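Local atomic coordinates of protein (alpha-2u-globulin) (PDB entry 2A2U), a protein that probably binds small hydrophobic molecules inside a lipocalin barrel, including inducers of hyaline droplets. Residues A32-D37 with T114-Y119; Q62-D65 with S70-F73; L86-Y91 with Y99-D104; K152-C157 with D165-L170. All coordinates share one frame; numbering follows the deposited sequence.

In the fold
The four contacts sample one antiparallel lipocalin barrel, whose interior probably receives the ligand. Contact 1 gathers the signature segments at one end of the barrel, and contacts 2 and 3 are successive steps along its wall, their centres about 10 Å apart. Strands 70-78 and 83-92 weld those two hairpins together, Phe-73 N bonding to Leu-88 O at 2.8 Å. Contact 1 joins contact 2 through Gly-36 O and Ile-64 N, also 2.8 Å apart. Contact 4, where the helix packs outside the barrel, lies across the chain's centre from contacts 2 and 3, each about 23 Å away between centres; it meets contact 1 where Lys-152 packs on Tyr-119.

Contact 1 of 4, residues A32-D37 with T114-Y119; sequences AKLNGD and TDYDRY
The ring of Tyr-116 is held between two side chains: Lys-33 lays CD over the centre of one face, 3.9 Å from the centroid in a CH-pi contact, while Thr-114 sets CG2 against the opposite face, displaced toward the rim. Leu-34 CD2 approaches the same ring obliquely. These segments are two signature motifs of the lipocalin fold, the 3-10 turn leading into Gly-X-Trp at Gly-36 and the Thr-Asp-Tyr loop between strands 106-114 and 119-128; Arg-141 links them by donating to Asn-35 O and Tyr-116 O. Extended beyond CG, the Lys-33 chain crosses the ring, with CB only 3.4 Å from Tyr-116 CD1. Its NZ lies 5.1 Å from the ring centroid, at most a weak cation-pi attraction; Tyr-116 OH is hydrogen-bonded to Asp-30 N. With OG1 turned opposite its own nitrogen (chi1 -168°), Thr-114 accepts from Tyr-116 N in an ST turn and donates to Tyr-119 O, 2.8 Å away in the carbonyl plane. A valine at Thr-114 would take away that hydroxyl and is likely to leave Tyr-116 N and Tyr-119 O without these partners. Leu-34 CD2 rests 3.7 Å from Thr-114 OG1.

Contact 2 of 4, residues Q62-D65 with S70-F73; sequences QHID and SLGF
The hairpin of strands 60-67 and 70-78, part of the lipocalin barrel's up-and-down meander, is held here by Asp-65 and Gly-72, an antiparallel hydrogen-bonded pair. Asp-65 N gives to Gly-72 O at 2.9 Å and Gly-72 N to Asp-65 O at 2.8 Å, both bonds nearly straight. The next pair, Ile-64 with Phe-73, is non-hydrogen-bonded, and its cohesion is in the side chains. These lie alongside each other and point the same way, into the barrel, and the ethyl arm of Ile-64 runs next to the CD2 and CE2 atoms of Phe-73. CG1 stands 3.8 Å from Phe-73 CD2, and CD1 comes within 3.7 Å of Phe-73 CE2, obliquely to the ring. The other branch, CG2, leans toward Leu-71 CD2 at 4.4 Å; it is set opposite the backbone nitrogen, with CG1 beside that nitrogen (chi1 -71°). An alanine at Ile-64 would remove both branches and would probably open a gap beside the Phe-73 ring, leaving it freer to shift. On the face bearing Asp-65, OD1 forms a salt bridge with Lys-74 of the second subunit and takes a weak bond from His-63 NE2, while OD2 is hydrogen-bonded to Tyr-87 OH; His-63 ND1 is hydrogen-bonded to Asp-37 OD1. A classic beta bulge, Gln-62 and His-63 facing Lys-74, adjoins the paired residues just before Ile-64. Strand 36-44 flanks the hairpin beside strand 60-67, and strand 83-92 borders the other side through Ala-90 bonded to Leu-71.

Contact 3 of 4, residues L86-Y91 with Y99-D104; sequences LYLVAY and YFVEYD
Tyr-91 and Phe-100 form an antiparallel hydrogen-bonded pair where strands 86-91 and 99-102 meet at 144°, their axes 4.4 Å apart at closest approach. Both bonds, Tyr-91 N to Phe-100 O and Phe-100 N to Tyr-91 O, measure 2.8 Å. This beta hairpin carries the wall of the lipocalin barrel onward from strand 70-78 toward strand 106-114. On the inward face Ala-90 presents its small CB to Val-101 CB at 3.9 Å, and the broad Tyr-99 ring, which also meets the Phe-109 ring, has Ala-90 O near its plane at the edge. Val-101 holds CG1 between its nitrogen and carbonyl carbon (chi1 64°), which leaves CG2 opposite the nitrogen, 3.5 Å from Val-89 O and beside Leu-88 CB. On the face of the paired residues, Phe-100 carries CG opposite its nitrogen, and the ring swings away from strand 86-91 to meet Phe-100 of the third subunit. Beyond the strand pairing, the backbones diverge and side chains span the interval. Leu-88 and Tyr-103 cross at about a right angle there, and the phenol is tied at its far end by OH to Ser-56 O. The touching atom is Leu-88 CD1, which lies 3.6 Å from Tyr-103 CD1 and 3.8 Å from Tyr-103 CB.

Contact 4 of 4, residues K152-C157 with D165-L170; sequences KFAKLC and DNIIDL
Ile-167 turns CG1 beside its own nitrogen (chi1 -54°) and keeps the rest of that arm extended, carrying CD1 across to the helix, where it meets Ala-154 and Cys-157. The methyl sits 3.7 Å from Ala-154 O and 4.1 Å from Ala-154 CB, and Cys-157 CB closes on it at 3.8 Å. One long branch thus reaches two residues three positions, about one turn, apart on the helix. The shorter branch, CG2, goes to another residue: it approaches the Phe-153 ring obliquely, 4.4 Å from CE2. Phe-153 and Cys-157, a turn apart, also touch each other: the sulfur SG of Cys-157 lies 3.6 Å above one face of the Phe-153 ring, offset toward its rim. Cys-157 sends that sulfur beside its backbone nitrogen (chi1 -71°), while its CB is presented to the isoleucine. Helix and strand belong to the part of the lipocalin fold that follows the barrel: helix 147-158 lies against the outside of the wall, and strand 167-169 returns to pair antiparallel with strand 36-44. Their short segments run 155° apart with axes 10.3 Å apart at closest approach, and the link between them is made by side chains, with no hydrogen bond across. Behind the contact, Met-121, Met-136 and Leu-138 of the adjoining strands pack on Phe-153, while Val-42 of strand 36-44 touches both Phe-153 and Ile-167.

Contact 1 of 4, residues A32-D37 with T114-Y119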
loop_
_atom_site.group_PDB
_atom_site.type_symbol
_atom_site.label_atom_id
_atom_site.label_comp_id
_atom_site.label_asym_id
_atom_site.label_seq_id
_atom_site.Cartn_x
_atom_site.Cartn_y
_atom_site.Cartn_z
ATOM N N ALA A 32 13.981 18.238 5.253
ATOM C CA ALA A 32 13.267 19.084 4.304
ATOM C C ALA A 32 14.159 19.501 3.142
ATOM O O ALA A 32 13.691 19.646 2.017
ATOM C CB ALA A 32 12.738 20.310 4.999
ATOM N N LYS A 33 15.446 19.686 3.417
ATOM C CA LYS A 33 16.401 20.097 2.396
ATOM C C LYS A 33 16.838 18.996 1.447
ATOM O O LYS A 33 17.591 19.253 0.510
ATOM C CB LYS A 33 17.625 20.711 3.049
ATOM C CG LYS A 33 17.354 22.014 3.734
ATOM C CD LYS A 33 18.597 22.475 4.429
ATOM C CE LYS A 33 18.386 23.813 5.085
ATOM N NZ LYS A 33 19.582 24.185 5.895
ATOM N N LEU A 34 16.405 17.767 1.709
ATOM C CA LEU A 34 16.752 16.629 0.863
ATOM C C LEU A 34 15.834 16.555 -0.351
ATOM O O LEU A 34 16.057 15.763 -1.260
ATOM C CB LEU A 34 16.659 15.335 1.665
ATOM C CG LEU A 34 17.640 15.184 2.824
ATOM C CD1 LEU A 34 17.322 13.927 3.589
ATOM C CD2 LEU A 34 19.062 15.128 2.286
ATOM N N ASN A 35 14.804 17.395 -0.361
ATOM C CA ASN A 35 13.849 17.439 -1.457
ATOM C C ASN A 35 14.560 17.771 -2.758
ATOM O O ASN A 35 15.466 18.595 -2.773
ATOM C CB ASN A 35 12.786 18.507 -1.188
ATOM C CG ASN A 35 11.375 17.964 -1.263
ATOM O OD1 ASN A 35 10.473 18.465 -0.595
ATOM N ND2 ASN A 35 11.178 16.924 -2.062
ATOM N N GLY A 36 14.182 17.104 -3.841
ATOM C CA GLY A 36 14.803 17.410 -5.114
ATOM C C GLY A 36 15.366 16.228 -5.861
ATOM O O GLY A 36 15.161 15.087 -5.480
ATOM N N ASP A 37 16.082 16.512 -6.934
ATOM C CA ASP A 37 16.674 15.483 -7.759
ATOM C C ASP A 37 17.989 14.968 -7.228
ATOM O O ASP A 37 18.812 15.740 -6.733
ATOM C CB ASP A 37 16.869 16.003 -9.170
ATOM C CG ASP A 37 15.565 16.335 -9.836
ATOM O OD1 ASP A 37 14.749 15.421 -10.043
ATOM O OD2 ASP A 37 15.334 17.513 -10.148
ATOM N N THR A 114 25.192 14.037 5.102
ATOM C CA THR A 114 24.728 14.866 3.995
ATOM C C THR A 114 25.195 16.305 4.169
ATOM O O THR A 114 25.394 16.763 5.292
ATOM C CB THR A 114 23.180 14.859 3.886
ATOM O OG1 THR A 114 22.777 15.449 2.645
ATOM C CG2 THR A 114 22.554 15.662 5.009
ATOM N N ASP A 115 25.447 16.980 3.053
ATOM C CA ASP A 115 25.852 18.376 3.069
ATOM C C ASP A 115 24.739 19.156 2.372
ATOM O O ASP A 115 24.842 20.350 2.132
ATOM C CB ASP A 115 27.218 18.553 2.397
ATOM C CG ASP A 115 27.144 18.653 0.893
ATOM O OD1 ASP A 115 26.263 18.020 0.285
ATOM O OD2 ASP A 115 27.996 19.360 0.318
ATOM N N TYR A 116 23.679 18.421 2.046
ATOM C CA TYR A 116 22.461 18.906 1.405
ATOM C C TYR A 116 22.445 19.193 -0.093
ATOM O O TYR A 116 21.584 18.681 -0.813
ATOM C CB TYR A 116 21.872 20.085 2.173
ATOM C CG TYR A 116 21.470 19.753 3.588
ATOM C CD1 TYR A 116 20.368 18.942 3.857
ATOM C CD2 TYR A 116 22.190 20.257 4.663
ATOM C CE1 TYR A 116 19.995 18.659 5.170
ATOM C CE2 TYR A 116 21.827 19.979 5.960
ATOM C CZ TYR A 116 20.741 19.185 6.210
ATOM O OH TYR A 116 20.407 18.970 7.512
ATOM N N ASP A 117 23.374 20.010 -0.574
ATOM C CA ASP A 117 23.387 20.345 -2.000
ATOM C C ASP A 117 24.409 19.639 -2.863
ATOM O O ASP A 117 24.635 20.021 -4.010
ATOM C CB ASP A 117 23.434 21.859 -2.228
ATOM C CG ASP A 117 24.398 22.553 -1.311
ATOM O OD1 ASP A 117 25.575 22.138 -1.250
ATOM O OD2 ASP A 117 23.980 23.520 -0.643
ATOM N N ARG A 118 25.016 18.595 -2.323
ATOM C CA ARG A 118 25.978 17.840 -3.097
ATOM C C ARG A 118 25.764 16.348 -2.968
ATOM O O ARG A 118 25.444 15.675 -3.947
ATOM C CB ARG A 118 27.406 18.177 -2.687
ATOM C CG ARG A 118 27.966 19.400 -3.358
ATOM C CD ARG A 118 29.473 19.418 -3.249
ATOM N NE ARG A 118 29.927 19.427 -1.859
ATOM C CZ ARG A 118 31.080 18.911 -1.447
ATOM N NH1 ARG A 118 31.907 18.341 -2.317
ATOM N NH2 ARG A 118 31.405 18.960 -0.161
ATOM N N TYR A 119 25.905 15.842 -1.746
ATOM C CA TYR A 119 25.770 14.417 -1.498
ATOM C C TYR A 119 24.870 14.032 -0.320
ATOM O O TYR A 119 24.472 14.866 0.499
ATOM C CB TYR A 119 27.162 13.810 -1.281
ATOM C CG TYR A 119 27.815 14.247 0.016
ATOM C CD1 TYR A 119 28.464 15.473 0.114
ATOM C CD2 TYR A 119 27.737 13.452 1.161
ATOM C CE1 TYR A 119 29.018 15.898 1.325
ATOM C CE2 TYR A 119 28.284 13.865 2.371
ATOM C CZ TYR A 119 28.918 15.088 2.452
ATOM O OH TYR A 119 29.431 15.517 3.657
#

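Contact 2 of 4, residues Q62-D65 with S70-F73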
loop_
_atom_site.group_PDB
_atom_site.type_symbol
_atom_site.label_atom_id
_atom_site.label_comp_id
_atom_site.label_asym_id
_atom_site.label_seq_id
_atom_site.Cartn_x
_atom_site.Cartn_y
_atom_site.Cartn_z
ATOM N N GLN A 62 16.454 9.087 -8.849
ATOM C CA GLN A 62 16.074 10.211 -9.694
ATOM C C GLN A 62 15.611 11.427 -8.910
ATOM O O GLN A 62 16.043 12.543 -9.183
ATOM C CB GLN A 62 14.951 9.823 -10.642
ATOM C CG GLN A 62 15.247 8.686 -11.568
ATOM C CD GLN A 62 14.105 8.448 -12.521
ATOM O OE1 GLN A 62 14.309 8.078 -13.667
ATOM N NE2 GLN A 62 12.891 8.677 -12.055
ATOM N N HIS A 63 14.731 11.213 -7.939
ATOM C CA HIS A 63 14.186 12.314 -7.160
ATOM C C HIS A 63 13.729 11.832 -5.794
ATOM O O HIS A 63 13.318 10.689 -5.646
ATOM C CB HIS A 63 12.993 12.906 -7.923
ATOM C CG HIS A 63 12.410 14.130 -7.302
ATOM N ND1 HIS A 63 12.814 15.404 -7.657
ATOM C CD2 HIS A 63 11.447 14.290 -6.368
ATOM C CE1 HIS A 63 12.117 16.288 -6.959
ATOM N NE2 HIS A 63 11.283 15.640 -6.174
ATOM N N ILE A 64 13.835 12.701 -4.796
ATOM C CA ILE A 64 13.398 12.402 -3.443
ATOM C C ILE A 64 12.373 13.461 -3.041
ATOM O O ILE A 64 12.634 14.657 -3.169
ATOM C CB ILE A 64 14.565 12.449 -2.429
ATOM C CG1 ILE A 64 15.493 11.256 -2.636
ATOM C CG2 ILE A 64 14.028 12.460 -0.994
ATOM C CD1 ILE A 64 16.637 11.192 -1.652
ATOM N N ASP A 65 11.195 13.014 -2.613
ATOM C CA ASP A 65 10.127 13.908 -2.179
ATOM C C ASP A 65 9.994 13.839 -0.674
ATOM O O ASP A 65 10.064 12.772 -0.089
ATOM C CB ASP A 65 8.792 13.515 -2.808
ATOM C CG ASP A 65 8.712 13.872 -4.257
ATOM O OD1 ASP A 65 8.842 15.070 -4.569
ATOM O OD2 ASP A 65 8.506 12.966 -5.084
ATOM N N SER A 70 7.242 10.907 6.153
ATOM C CA SER A 70 7.836 9.972 5.211
ATOM C C SER A 70 8.627 10.633 4.069
ATOM O O SER A 70 8.670 11.856 3.940
ATOM C CB SER A 70 6.736 9.094 4.630
ATOM O OG SER A 70 5.771 9.904 3.992
ATOM N N LEU A 71 9.250 9.791 3.250
ATOM C CA LEU A 71 10.033 10.210 2.101
ATOM C C LEU A 71 9.604 9.397 0.880
ATOM O O LEU A 71 9.407 8.196 0.978
ATOM C CB LEU A 71 11.515 9.948 2.352
ATOM C CG LEU A 71 12.228 10.766 3.423
ATOM C CD1 LEU A 71 13.643 10.220 3.609
ATOM C CD2 LEU A 71 12.259 12.243 3.027
ATOM N N GLY A 72 9.461 10.049 -0.265
ATOM C CA GLY A 72 9.092 9.340 -1.471
ATOM C C GLY A 72 10.336 9.223 -2.314
ATOM O O GLY A 72 11.117 10.156 -2.372
ATOM N N PHE A 73 10.530 8.091 -2.969
ATOM C CA PHE A 73 11.697 7.891 -3.806
ATOM C C PHE A 73 11.279 7.469 -5.204
ATOM O O PHE A 73 10.650 6.424 -5.372
ATOM C CB PHE A 73 12.589 6.792 -3.223
ATOM C CG PHE A 73 13.223 7.144 -1.911
ATOM C CD1 PHE A 73 12.530 6.977 -0.718
ATOM C CD2 PHE A 73 14.530 7.628 -1.864
ATOM C CE1 PHE A 73 13.125 7.293 0.502
ATOM C CE2 PHE A 73 15.134 7.946 -0.644
ATOM C CZ PHE A 73 14.428 7.776 0.536
#

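Contact 3 of 4, residues L86-Y91 with Y99-D104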
loop_
_atom_site.group_PDB
_atom_site.type_symbol
_atom_site.label_atom_id
_atom_site.label_comp_id
_atom_site.label_asym_id
_atom_site.label_seq_id
_atom_site.Cartn_x
_atom_site.Cartn_y
_atom_site.Cartn_z
ATOM N N LEU A 86 9.868 3.332 -11.018
ATOM C CA LEU A 86 9.172 3.013 -9.771
ATOM C C LEU A 86 9.141 4.183 -8.795
ATOM O O LEU A 86 9.776 5.199 -9.023
ATOM C CB LEU A 86 9.836 1.814 -9.087
ATOM C CG LEU A 86 9.868 0.490 -9.850
ATOM C CD1 LEU A 86 10.558 -0.564 -9.007
ATOM C CD2 LEU A 86 8.451 0.065 -10.182
ATOM N N TYR A 87 8.387 4.032 -7.711
ATOM C CA TYR A 87 8.275 5.061 -6.683
ATOM C C TYR A 87 7.876 4.391 -5.377
ATOM O O TYR A 87 6.819 3.769 -5.300
ATOM C CB TYR A 87 7.219 6.097 -7.062
ATOM C CG TYR A 87 7.215 7.337 -6.171
ATOM C CD1 TYR A 87 6.620 7.311 -4.902
ATOM C CD2 TYR A 87 7.839 8.514 -6.581
ATOM C CE1 TYR A 87 6.637 8.424 -4.069
ATOM C CE2 TYR A 87 7.865 9.638 -5.759
ATOM C CZ TYR A 87 7.268 9.585 -4.501
ATOM O OH TYR A 87 7.293 10.703 -3.686
ATOM N N LEU A 88 8.715 4.522 -4.353
ATOM C CA LEU A 88 8.443 3.907 -3.060
ATOM C C LEU A 88 8.358 4.938 -1.963
ATOM O O LEU A 88 9.041 5.950 -2.003
ATOM C CB LEU A 88 9.543 2.901 -2.695
ATOM C CG LEU A 88 9.729 1.665 -3.575
ATOM C CD1 LEU A 88 10.914 0.851 -3.095
ATOM C CD2 LEU A 88 8.473 0.829 -3.541
ATOM N N VAL A 89 7.502 4.678 -0.986
ATOM C CA VAL A 89 7.362 5.565 0.157
ATOM C C VAL A 89 7.985 4.878 1.370
ATOM O O VAL A 89 7.763 3.696 1.607
ATOM C CB VAL A 89 5.891 5.907 0.444
ATOM C CG1 VAL A 89 5.776 6.690 1.736
ATOM C CG2 VAL A 89 5.323 6.734 -0.690
ATOM N N ALA A 90 8.818 5.612 2.090
ATOM C CA ALA A 90 9.485 5.102 3.275
ATOM C C ALA A 90 8.923 5.875 4.457
ATOM O O ALA A 90 8.871 7.090 4.423
ATOM C CB ALA A 90 10.993 5.317 3.159
ATOM N N TYR A 91 8.520 5.178 5.509
ATOM C CA TYR A 91 7.941 5.829 6.672
ATOM C C TYR A 91 8.891 6.030 7.818
ATOM O O TYR A 91 9.743 5.194 8.077
ATOM C CB TYR A 91 6.784 5.009 7.159
ATOM C CG TYR A 91 5.775 4.804 6.096
ATOM C CD1 TYR A 91 4.925 5.838 5.718
ATOM C CD2 TYR A 91 5.672 3.587 5.451
ATOM C CE1 TYR A 91 3.986 5.662 4.719
ATOM C CE2 TYR A 91 4.746 3.395 4.455
ATOM C CZ TYR A 91 3.904 4.438 4.090
ATOM O OH TYR A 91 2.987 4.252 3.076
ATOM N N TYR A 99 14.000 4.893 9.103
ATOM C CA TYR A 99 12.894 4.890 8.167
ATOM C C TYR A 99 12.671 3.441 7.770
ATOM O O TYR A 99 13.605 2.640 7.802
ATOM C CB TYR A 99 13.252 5.699 6.924
ATOM C CG TYR A 99 13.211 7.187 7.125
ATOM C CD1 TYR A 99 14.321 7.881 7.605
ATOM C CD2 TYR A 99 12.060 7.903 6.840
ATOM C CE1 TYR A 99 14.266 9.261 7.818
ATOM C CE2 TYR A 99 11.991 9.269 7.046
ATOM C CZ TYR A 99 13.091 9.949 7.529
ATOM O OH TYR A 99 12.972 11.308 7.770
ATOM N N PHE A 100 11.432 3.096 7.432
ATOM C CA PHE A 100 11.114 1.745 6.997
ATOM C C PHE A 100 10.509 1.761 5.607
ATOM O O PHE A 100 9.685 2.611 5.296
ATOM C CB PHE A 100 10.118 1.063 7.940
ATOM C CG PHE A 100 9.686 -0.314 7.461
ATOM C CD1 PHE A 100 10.431 -1.446 7.788
ATOM C CD2 PHE A 100 8.585 -0.461 6.616
ATOM C CE1 PHE A 100 10.094 -2.695 7.274
ATOM C CE2 PHE A 100 8.245 -1.707 6.101
ATOM C CZ PHE A 100 9.002 -2.821 6.429
ATOM N N VAL A 101 10.904 0.800 4.781
ATOM C CA VAL A 101 10.366 0.681 3.438
ATOM C C VAL A 101 10.364 -0.801 3.080
ATOM O O VAL A 101 11.312 -1.533 3.382
ATOM C CB VAL A 101 11.172 1.534 2.400
ATOM C CG1 VAL A 101 12.611 1.043 2.263
ATOM C CG2 VAL A 101 10.479 1.531 1.064
ATOM N N GLU A 102 9.244 -1.260 2.536
ATOM C CA GLU A 102 9.119 -2.646 2.138
ATOM C C GLU A 102 9.578 -2.739 0.695
ATOM O O GLU A 102 8.986 -2.138 -0.194
ATOM C CB GLU A 102 7.672 -3.125 2.288
ATOM C CG GLU A 102 7.484 -4.637 2.133
ATOM C CD GLU A 102 8.097 -5.454 3.269
ATOM O OE1 GLU A 102 8.404 -4.891 4.340
ATOM O OE2 GLU A 102 8.261 -6.677 3.098
ATOM N N TYR A 103 10.682 -3.439 0.478
ATOM C CA TYR A 103 11.223 -3.610 -0.864
ATOM C C TYR A 103 12.194 -4.771 -0.856
ATOM O O TYR A 103 13.296 -4.645 -0.333
ATOM C CB TYR A 103 11.954 -2.345 -1.328
ATOM C CG TYR A 103 12.586 -2.514 -2.696
ATOM C CD1 TYR A 103 11.794 -2.543 -3.850
ATOM C CD2 TYR A 103 13.962 -2.662 -2.842
ATOM C CE1 TYR A 103 12.356 -2.714 -5.118
ATOM C CE2 TYR A 103 14.539 -2.837 -4.113
ATOM C CZ TYR A 103 13.726 -2.861 -5.240
ATOM O OH TYR A 103 14.282 -3.031 -6.490
ATOM N N ASP A 104 11.787 -5.897 -1.431
ATOM C CA ASP A 104 12.638 -7.080 -1.470
ATOM C C ASP A 104 12.965 -7.446 -0.028
ATOM O O ASP A 104 14.110 -7.771 0.299
ATOM C CB ASP A 104 13.913 -6.764 -2.244
ATOM C CG ASP A 104 14.703 -7.996 -2.582
ATOM O OD1 ASP A 104 14.146 -8.919 -3.191
ATOM O OD2 ASP A 104 15.897 -8.042 -2.249
#

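Contact 4 of 4, residues K152-C157 with D165-L170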
loop_
_atom_site.group_PDB
_atom_site.type_symbol
_atom_site.label_atom_id
_atom_site.label_comp_id
_atom_site.label_asym_id
_atom_site.label_seq_id
_atom_site.Cartn_x
_atom_site.Cartn_y
_atom_site.Cartn_z
ATOM N N LYS A 152 35.675 9.447 0.968
ATOM C CA LYS A 152 35.058 9.521 2.288
ATOM C C LYS A 152 34.018 8.413 2.409
ATOM O O LYS A 152 33.892 7.769 3.448
ATOM C CB LYS A 152 34.393 10.890 2.475
ATOM C CG LYS A 152 33.331 10.938 3.574
ATOM C CD LYS A 152 32.682 12.313 3.687
ATOM C CE LYS A 152 33.654 13.332 4.261
ATOM N NZ LYS A 152 33.097 14.714 4.411
ATOM N N PHE A 153 33.280 8.197 1.325
ATOM C CA PHE A 153 32.253 7.176 1.286
ATOM C C PHE A 153 32.892 5.798 1.314
ATOM O O PHE A 153 32.433 4.920 2.037
ATOM C CB PHE A 153 31.381 7.347 0.037
ATOM C CG PHE A 153 30.337 6.278 -0.129
ATOM C CD1 PHE A 153 29.215 6.241 0.693
ATOM C CD2 PHE A 153 30.491 5.290 -1.093
ATOM C CE1 PHE A 153 28.270 5.234 0.556
ATOM C CE2 PHE A 153 29.547 4.281 -1.232
ATOM C CZ PHE A 153 28.438 4.255 -0.404
ATOM N N ALA A 154 33.954 5.617 0.532
ATOM C CA ALA A 154 34.662 4.341 0.470
ATOM C C ALA A 154 35.136 3.943 1.860
ATOM O O ALA A 154 35.138 2.767 2.203
ATOM C CB ALA A 154 35.842 4.434 -0.481
ATOM N N LYS A 155 35.517 4.936 2.658
ATOM C CA LYS A 155 35.976 4.707 4.020
ATOM C C LYS A 155 34.837 4.264 4.938
ATOM O O LYS A 155 34.971 3.284 5.669
ATOM C CB LYS A 155 36.649 5.962 4.578
ATOM C CG LYS A 155 38.013 6.236 3.972
ATOM C CD LYS A 155 38.603 7.531 4.501
ATOM C CE LYS A 155 40.000 7.765 3.947
ATOM N NZ LYS A 155 40.501 9.131 4.274
ATOM N N LEU A 156 33.715 4.979 4.902
ATOM C CA LEU A 156 32.567 4.627 5.731
ATOM C C LEU A 156 32.122 3.198 5.446
ATOM O O LEU A 156 31.711 2.487 6.350
ATOM C CB LEU A 156 31.407 5.581 5.475
ATOM C CG LEU A 156 31.594 7.036 5.872
ATOM C CD1 LEU A 156 30.340 7.819 5.545
ATOM C CD2 LEU A 156 31.884 7.112 7.341
ATOM N N CYS A 157 32.208 2.778 4.189
ATOM C CA CYS A 157 31.824 1.425 3.829
ATOM C C CYS A 157 32.688 0.455 4.591
ATOM O O CYS A 157 32.196 -0.507 5.170
ATOM C CB CYS A 157 31.997 1.191 2.339
ATOM S SG CYS A 157 30.806 2.070 1.357
ATOM N N ASP A 165 36.142 -4.237 -2.405
ATOM C CA ASP A 165 35.822 -5.050 -3.581
ATOM C C ASP A 165 34.308 -5.056 -3.839
ATOM O O ASP A 165 33.858 -5.420 -4.927
ATOM C CB ASP A 165 36.331 -6.490 -3.382
ATOM C CG ASP A 165 36.259 -7.337 -4.654
ATOM O OD1 ASP A 165 35.861 -6.835 -5.726
ATOM O OD2 ASP A 165 36.621 -8.526 -4.591
ATOM N N ASN A 166 33.525 -4.637 -2.848
ATOM C CA ASN A 166 32.076 -4.625 -2.990
ATOM C C ASN A 166 31.482 -3.237 -3.150
ATOM O O ASN A 166 30.268 -3.057 -3.092
ATOM C CB ASN A 166 31.446 -5.378 -1.830
ATOM C CG ASN A 166 31.865 -6.830 -1.804
ATOM O OD1 ASN A 166 31.845 -7.505 -2.830
ATOM N ND2 ASN A 166 32.290 -7.308 -0.643
ATOM N N ILE A 167 32.353 -2.258 -3.360
ATOM C CA ILE A 167 31.941 -0.877 -3.568
ATOM C C ILE A 167 31.889 -0.683 -5.080
ATOM O O ILE A 167 32.895 -0.834 -5.754
ATOM C CB ILE A 167 32.954 0.101 -2.949
ATOM C CG1 ILE A 167 33.184 -0.253 -1.479
ATOM C CG2 ILE A 167 32.419 1.509 -3.005
ATOM C CD1 ILE A 167 34.129 0.691 -0.743
ATOM N N ILE A 168 30.709 -0.403 -5.618
ATOM C CA ILE A 168 30.543 -0.230 -7.057
ATOM C C ILE A 168 30.218 1.199 -7.468
ATOM O O ILE A 168 29.311 1.813 -6.918
ATOM C CB ILE A 168 29.449 -1.169 -7.608
ATOM C CG1 ILE A 168 29.851 -2.634 -7.395
ATOM C CG2 ILE A 168 29.213 -0.891 -9.083
ATOM C CD1 ILE A 168 28.836 -3.661 -7.900
ATOM N N ASP A 169 30.991 1.728 -8.414
ATOM C CA ASP A 169 30.803 3.083 -8.928
ATOM C C ASP A 169 29.883 2.999 -10.150
ATOM O O ASP A 169 30.308 2.584 -11.233
ATOM C CB ASP A 169 32.163 3.690 -9.307
ATOM C CG ASP A 169 32.070 5.158 -9.733
ATOM O OD1 ASP A 169 30.957 5.666 -9.975
ATOM O OD2 ASP A 169 33.128 5.814 -9.830
ATOM N N LEU A 170 28.633 3.422 -9.974
ATOM C CA LEU A 170 27.643 3.367 -11.040
ATOM C C LEU A 170 27.769 4.451 -12.098
ATOM O O LEU A 170 27.089 4.375 -13.122
ATOM C CB LEU A 170 26.228 3.412 -10.465
ATOM C CG LEU A 170 25.767 2.333 -9.493
ATOM C CD1 LEU A 170 24.344 2.627 -9.078
ATOM C CD2 LEU A 170 25.848 0.973 -10.142
#